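Local coordinates for protein phosphoribosylaminoimidazole-succinocarboxamide synthase (Pyrococcus horikoshii, PDB 3U55) that catalyses the ATP-dependent joining of L-aspartate to the carboxylate of a phosphoribosyl aminoimidazole, giving SAICAR, a step of de novo purine biosynthesis, at residues I131-A136 against D144-I149; K101-L106 against E118-N123. All blocks are in the same frame, centred on the assembly; numbering follows the deposited sequence.

Contact 1: residues I131-A136 against D144-I149; sequences INYYHA and DEIKKI
Ile146 divides its two branches between Tyr133 and Ala136, and these apolar touches carry the contact between 131-136, which opens helix 133-138, and 144-149, near the start of helix 143-165. Its CG2 methyl meets the CD1-CE1 part of the Tyr133 ring obliquely, 3.4 Å from CD1 and nearly as near to CE1. The other branch turns to Ala136, whose CB lies 3.8 Å from CD1 of Ile146 and scarcely farther from CG1. Chi1 of -71° sets CG1 anti to the carbonyl carbon, which leaves CG2 on the flank that meets the tyrosine.

None of the hydrogen bonds joins the two segments. The cap is internal to 131-136: Asn132 is the N-cap of the short helix, and its OD1 accepts from His135 N at 3.1 Å, with an N-H...O angle of 160°, and more weakly from Tyr134 N. The hydroxyl of Tyr133 bonds to Glu150, while its ring meets Tyr133 of the second subunit.

With an alanine here in place of Ile146 both branches are lost, which would probably open a gap between Tyr133 and Ala136 and leave the tyrosine ring freer to shift. The contact is thus a small apolar junction, held by the fit of one isoleucine without a hydrogen bond between its two segments, and beside it the asparagine cap fixes the start of the short helix.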
loop_
_atom_site.group_PDB
_atom_site.type_symbol
_atom_site.label_atom_id
_atom_site.label_comp_id
_atom_site.label_asym_id
_atom_site.label_seq_id
_atom_site.Cartn_x
_atom_site.Cartn_y
_atom_site.Cartn_z
ATOM N N ILE A 131 -4.104 -0.379 -0.796
ATOM C CA ILE A 131 -4.010 -1.783 -0.418
ATOM C C ILE A 131 -3.005 -2.499 -1.315
ATOM O O ILE A 131 -2.626 -1.985 -2.367
ATOM C CB ILE A 131 -5.379 -2.520 -0.480
ATOM C CG1 ILE A 131 -6.018 -2.392 -1.871
ATOM C CG2 ILE A 131 -6.312 -2.026 0.646
ATOM C CD1 ILE A 131 -7.154 -3.393 -2.132
ATOM N N ASN A 132 -2.571 -3.680 -0.887
ATOM C CA ASN A 132 -1.716 -4.518 -1.727
ATOM C C ASN A 132 -2.460 -5.797 -2.155
ATOM O O ASN A 132 -3.668 -5.929 -1.898
ATOM C CB ASN A 132 -0.368 -4.801 -1.039
ATOM C CG ASN A 132 -0.511 -5.622 0.229
ATOM O OD1 ASN A 132 -1.377 -6.481 0.316
ATOM N ND2 ASN A 132 0.352 -5.370 1.214
ATOM N N TYR A 133 -1.752 -6.728 -2.795
ATOM C CA TYR A 133 -2.381 -7.947 -3.328
ATOM C C TYR A 133 -2.955 -8.842 -2.235
ATOM O O TYR A 133 -3.940 -9.540 -2.467
ATOM C CB TYR A 133 -1.398 -8.769 -4.174
ATOM C CG TYR A 133 -0.699 -8.014 -5.292
ATOM C CD1 TYR A 133 -1.230 -6.835 -5.818
ATOM C CD2 TYR A 133 0.488 -8.500 -5.841
ATOM C CE1 TYR A 133 -0.589 -6.157 -6.847
ATOM C CE2 TYR A 133 1.125 -7.833 -6.874
ATOM C CZ TYR A 133 0.589 -6.667 -7.372
ATOM O OH TYR A 133 1.241 -6.008 -8.392
ATOM N N TYR A 134 -2.330 -8.825 -1.058
ATOM C CA TYR A 134 -2.792 -9.636 0.071
ATOM C C TYR A 134 -4.101 -9.089 0.623
ATOM O O TYR A 134 -5.006 -9.867 0.930
ATOM C CB TYR A 134 -1.754 -9.694 1.194
ATOM C CG TYR A 134 -0.446 -10.346 0.816
ATOM C CD1 TYR A 134 -0.238 -11.710 1.026
ATOM C CD2 TYR A 134 0.592 -9.596 0.263
ATOM C CE1 TYR A 134 0.969 -12.313 0.686
ATOM C CE2 TYR A 134 1.802 -10.187 -0.079
ATOM C CZ TYR A 134 1.983 -11.544 0.138
ATOM O OH TYR A 134 3.184 -12.121 -0.195
ATOM N N HIS A 135 -4.209 -7.764 0.756
ATOM C CA HIS A 135 -5.478 -7.180 1.221
ATOM C C HIS A 135 -6.578 -7.497 0.210
ATOM O O HIS A 135 -7.712 -7.810 0.599
ATOM C CB HIS A 135 -5.422 -5.659 1.398
ATOM C CG HIS A 135 -4.276 -5.160 2.220
ATOM N ND1 HIS A 135 -4.172 -5.372 3.577
ATOM C CD2 HIS A 135 -3.203 -4.412 1.875
ATOM C CE1 HIS A 135 -3.070 -4.793 4.025
ATOM N NE2 HIS A 135 -2.468 -4.202 3.011
ATOM N N ALA A 136 -6.248 -7.398 -1.083
ATOM C CA ALA A 136 -7.230 -7.629 -2.153
ATOM C C ALA A 136 -7.811 -9.043 -2.078
ATOM O O ALA A 136 -9.017 -9.238 -2.283
ATOM C CB ALA A 136 -6.609 -7.393 -3.522
ATOM N N ASP A 144 -4.841 -13.774 -9.574
ATOM C CA ASP A 144 -5.011 -13.785 -11.033
ATOM C C ASP A 144 -5.845 -12.592 -11.509
ATOM O O ASP A 144 -5.523 -11.964 -12.526
ATOM C CB ASP A 144 -5.638 -15.108 -11.523
ATOM C CG ASP A 144 -5.749 -15.179 -13.047
ATOM O OD1 ASP A 144 -4.702 -15.196 -13.731
ATOM O OD2 ASP A 144 -6.885 -15.218 -13.566
ATOM N N GLU A 145 -6.909 -12.272 -10.776
ATOM C CA GLU A 145 -7.727 -11.100 -11.108
ATOM C C GLU A 145 -6.927 -9.809 -10.972
ATOM O O GLU A 145 -6.985 -8.938 -11.845
ATOM C CB GLU A 145 -8.963 -11.028 -10.222
ATOM C CG GLU A 145 -10.075 -11.977 -10.638
ATOM C CD GLU A 145 -11.135 -12.087 -9.567
ATOM O OE1 GLU A 145 -10.877 -12.747 -8.541
ATOM O OE2 GLU A 145 -12.225 -11.515 -9.747
ATOM N N ILE A 146 -6.180 -9.691 -9.879
ATOM C CA ILE A 146 -5.325 -8.518 -9.679
ATOM C C ILE A 146 -4.303 -8.371 -10.805
ATOM O O ILE A 146 -4.126 -7.281 -11.340
ATOM C CB ILE A 146 -4.639 -8.533 -8.303
ATOM C CG1 ILE A 146 -5.674 -8.263 -7.209
ATOM C CG2 ILE A 146 -3.517 -7.471 -8.246
ATOM C CD1 ILE A 146 -6.321 -6.863 -7.266
ATOM N N LYS A 147 -3.644 -9.471 -11.170
ATOM C CA LYS A 147 -2.667 -9.447 -12.261
ATOM C C LYS A 147 -3.292 -9.013 -13.585
ATOM O O LYS A 147 -2.715 -8.181 -14.301
ATOM C CB LYS A 147 -1.968 -10.799 -12.415
ATOM C CG LYS A 147 -0.856 -11.035 -11.397
ATOM C CD LYS A 147 -0.371 -12.478 -11.442
ATOM C CE LYS A 147 0.774 -12.711 -10.464
ATOM N NZ LYS A 147 1.072 -14.166 -10.318
ATOM N N LYS A 148 -4.469 -9.559 -13.898
ATOM C CA LYS A 148 -5.209 -9.165 -15.105
ATOM C C LYS A 148 -5.562 -7.680 -15.101
ATOM O O LYS A 148 -5.415 -6.993 -16.120
ATOM C CB LYS A 148 -6.481 -10.005 -15.279
ATOM C CG LYS A 148 -6.244 -11.412 -15.824
ATOM C CD LYS A 148 -7.556 -12.191 -15.923
ATOM C CE LYS A 148 -7.419 -13.412 -16.837
ATOM N NZ LYS A 148 -6.300 -14.312 -16.424
ATOM N N ILE A 149 -6.019 -7.193 -13.949
ATOM C CA ILE A 149 -6.367 -5.778 -13.777
ATOM C C ILE A 149 -5.162 -4.860 -14.033
ATOM O O ILE A 149 -5.278 -3.884 -14.776
ATOM C CB ILE A 149 -6.984 -5.512 -12.374
ATOM C CG1 ILE A 149 -8.422 -6.053 -12.315
ATOM C CG2 ILE A 149 -6.960 -4.018 -12.038
ATOM C CD1 ILE A 149 -8.954 -6.261 -10.883
#

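Contact 2: residues K101-L106 against E118-N123; sequences KKRLPL and ELYYKN. With ACT (acetate ion), chain D.
Arg103 and Glu118 are the residues whose backbones come nearest, yet their CA atoms stand 11.3 Å apart, so the loop 101-106 meets strand 118-121 through side chains alone. Pro105 centres an inverse gamma turn, closed by Leu106 N bonding to Leu104 O.

Arg103 spans the distance. A chi1 of -154° swings CG roughly opposite the backbone N, extending the chain across the gap, and the bend at chi3 turns the guanidinium to the acetate. Its NE stays 4.3 Å from Glu118 OE2, beyond a salt bridge, and a water fills in: it accepts from Arg103 NE at 2.8 Å and donates to Glu118 OE2, although the position of that oxygen is less sure. The water lies at the edge of the guanidinium, in its plane. The acetate, probably from the crystallisation liquor, also sits at the guanidinium edge, where its O accepts from Arg103 NH1 and Arg103 NH2, each at 3.1 Å; the backbone N of Met130 bonds to the acetate as well. Arg103 NH1 additionally bonds to the carbonyl of Met130 of the second subunit, which would help fix the rotation of the group.

Tyr120 brings its hydroxyl within 3.8 Å of Arg103 NH2, obliquely to the guanidinium. That hydroxyl donates to Glu118 OE1 at 2.6 Å, coming from above the carboxylate plane, 56° out of it. Arg93 forms a salt bridge with the same oxygen, so two groups grip it.

Strand 111-121 runs between strands 84-93 and 130-131: Glu118 and Tyr120 pair by backbone with Val91 and Glu89, Leu119 with Ile131, and helix 143-165 packs on the Leu119 side chain.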
loop_
_atom_site.group_PDB
_atom_site.type_symbol
_atom_site.label_atom_id
_atom_site.label_comp_id
_atom_site.label_asym_id
_atom_site.label_seq_id
_atom_site.Cartn_x
_atom_site.Cartn_y
_atom_site.Cartn_z
ATOM N N LYS A 101 3.821 12.077 -3.803
ATOM C CA LYS A 101 4.818 12.918 -3.127
ATOM C C LYS A 101 4.884 12.679 -1.618
ATOM O O LYS A 101 5.871 13.029 -0.976
ATOM C CB LYS A 101 4.538 14.402 -3.389
ATOM C CG LYS A 101 4.677 14.837 -4.850
ATOM C CD LYS A 101 4.433 16.338 -5.020
ATOM C CE LYS A 101 3.027 16.738 -4.576
ATOM N NZ LYS A 101 2.709 18.145 -4.932
ATOM N N LYS A 102 3.824 12.095 -1.059
ATOM C CA LYS A 102 3.770 11.775 0.364
ATOM C C LYS A 102 4.154 10.319 0.632
ATOM O O LYS A 102 4.176 9.871 1.780
ATOM C CB LYS A 102 2.375 12.089 0.928
ATOM C CG LYS A 102 2.034 13.578 0.953
ATOM C CD LYS A 102 0.534 13.816 1.094
ATOM N N ARG A 103 4.471 9.583 -0.427
ATOM C CA ARG A 103 4.844 8.185 -0.292
ATOM C C ARG A 103 6.302 7.925 -0.659
ATOM O O ARG A 103 6.959 7.098 -0.029
ATOM C CB ARG A 103 3.922 7.301 -1.127
ATOM C CG ARG A 103 3.812 5.888 -0.602
ATOM C CD ARG A 103 2.779 5.092 -1.378
ATOM N NE ARG A 103 1.450 5.684 -1.300
ATOM C CZ ARG A 103 0.568 5.445 -0.333
ATOM N NH1 ARG A 103 0.858 4.622 0.672
ATOM N NH2 ARG A 103 -0.611 6.043 -0.370
ATOM N N LEU A 104 6.787 8.631 -1.681
ATOM C CA LEU A 104 8.179 8.576 -2.117
ATOM C C LEU A 104 8.751 9.995 -2.112
ATOM O O LEU A 104 8.074 10.926 -2.550
ATOM C CB LEU A 104 8.291 7.973 -3.527
ATOM C CG LEU A 104 7.933 6.488 -3.705
ATOM C CD1 LEU A 104 8.126 6.067 -5.148
ATOM C CD2 LEU A 104 8.772 5.603 -2.784
ATOM N N PRO A 105 10.001 10.160 -1.631
ATOM C CA PRO A 105 10.560 11.501 -1.452
ATOM C C PRO A 105 11.051 12.061 -2.787
ATOM O O PRO A 105 12.247 12.317 -2.968
ATOM C CB PRO A 105 11.731 11.256 -0.499
ATOM C CG PRO A 105 12.223 9.904 -0.869
ATOM C CD PRO A 105 10.999 9.114 -1.334
ATOM N N LEU A 106 10.120 12.238 -3.715
ATOM C CA LEU A 106 10.464 12.671 -5.060
ATOM C C LEU A 106 9.709 13.941 -5.392
ATOM O O LEU A 106 8.582 14.123 -4.932
ATOM C CB LEU A 106 10.127 11.573 -6.071
ATOM C CG LEU A 106 10.762 10.192 -5.861
ATOM C CD1 LEU A 106 10.208 9.205 -6.879
ATOM C CD2 LEU A 106 12.289 10.256 -5.930
ATOM N N GLU A 118 -0.972 1.636 -8.385
ATOM C CA GLU A 118 -1.426 1.616 -7.000
ATOM C C GLU A 118 -2.867 1.156 -6.955
ATOM O O GLU A 118 -3.679 1.536 -7.806
ATOM C CB GLU A 118 -1.316 3.001 -6.356
ATOM C CG GLU A 118 0.117 3.521 -6.231
ATOM C CD GLU A 118 0.188 5.002 -5.885
ATOM O OE1 GLU A 118 -0.851 5.696 -5.897
ATOM O OE2 GLU A 118 1.304 5.487 -5.622
ATOM N N LEU A 119 -3.175 0.320 -5.970
ATOM C CA LEU A 119 -4.551 -0.129 -5.751
ATOM C C LEU A 119 -5.106 0.556 -4.517
ATOM O O LEU A 119 -4.441 0.604 -3.480
ATOM C CB LEU A 119 -4.596 -1.647 -5.553
ATOM C CG LEU A 119 -3.950 -2.500 -6.653
ATOM C CD1 LEU A 119 -3.863 -3.968 -6.236
ATOM C CD2 LEU A 119 -4.736 -2.358 -7.949
ATOM N N TYR A 120 -6.322 1.084 -4.641
ATOM C CA TYR A 120 -7.023 1.709 -3.525
ATOM C C TYR A 120 -8.339 0.999 -3.299
ATOM O O TYR A 120 -9.067 0.693 -4.240
ATOM C CB TYR A 120 -7.253 3.205 -3.760
ATOM C CG TYR A 120 -5.968 3.986 -3.774
ATOM C CD1 TYR A 120 -5.463 4.552 -2.602
ATOM C CD2 TYR A 120 -5.237 4.137 -4.956
ATOM C CE1 TYR A 120 -4.267 5.249 -2.599
ATOM C CE2 TYR A 120 -4.040 4.838 -4.967
ATOM C CZ TYR A 120 -3.564 5.395 -3.786
ATOM O OH TYR A 120 -2.378 6.084 -3.786
ATOM N N TYR A 121 -8.610 0.707 -2.040
ATOM C CA TYR A 121 -9.857 0.062 -1.654
ATOM C C TYR A 121 -10.965 1.112 -1.549
ATOM O O TYR A 121 -10.874 2.027 -0.736
ATOM C CB TYR A 121 -9.648 -0.670 -0.327
ATOM C CG TYR A 121 -10.899 -1.212 0.327
ATOM C CD1 TYR A 121 -11.915 -1.802 -0.427
ATOM C CD2 TYR A 121 -11.049 -1.161 1.712
ATOM C CE1 TYR A 121 -13.072 -2.310 0.190
ATOM C CE2 TYR A 121 -12.190 -1.667 2.331
ATOM C CZ TYR A 121 -13.193 -2.232 1.567
ATOM O OH TYR A 121 -14.316 -2.730 2.201
ATOM N N LYS A 122 -12.002 0.984 -2.378
ATOM C CA LYS A 122 -13.124 1.929 -2.346
ATOM C C LYS A 122 -13.977 1.681 -1.108
ATOM O O LYS A 122 -14.686 0.679 -1.021
ATOM C CB LYS A 122 -13.975 1.833 -3.614
ATOM C CG LYS A 122 -13.347 2.463 -4.844
ATOM C CD LYS A 122 -14.240 2.309 -6.082
ATOM C CE LYS A 122 -15.499 3.170 -6.008
ATOM N NZ LYS A 122 -15.216 4.591 -6.343
ATOM N N ASN A 123 -13.870 2.589 -0.143
ATOM C CA ASN A 123 -14.550 2.479 1.146
ATOM C C ASN A 123 -14.549 3.851 1.796
ATOM O O ASN A 123 -13.512 4.312 2.257
ATOM C CB ASN A 123 -13.842 1.450 2.047
ATOM C CG ASN A 123 -14.554 1.232 3.379
ATOM O OD1 ASN A 123 -14.761 2.167 4.151
ATOM N ND2 ASN A 123 -14.912 -0.013 3.657
HETATM C C ACT D . -2.910 5.466 2.284
HETATM O O ACT D . -1.953 4.695 2.073
HETATM O OXT ACT D . -4.021 5.062 1.886
HETATM C CH3 ACT D . -2.734 6.792 2.965
HETATM O O HOH W 1 0.787 7.408 -3.411
#

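The contacts adjoin where strand 111-121 of contact 2 pairs with strand 130-131, which leads into contact 1; there Ile131 N lies 2.9 Å from Leu119 O in a probable backbone hydrogen bond. Leu119, within contact 2's strand, packs against Tyr133 and Ile146, tying the sheet to the helices of contact 1. Contact 1 is a buried, apolar helix-to-helix junction; contact 2 is partly buried and polar, relying on a water between a loop arginine and a strand glutamate, with a bound anion beside it. Both approach the second subunit, 131-136 through Tyr133 and Tyr134 and 101-106 through Arg103, so each takes part in the dimer interface. Their centres are about 15 Å apart.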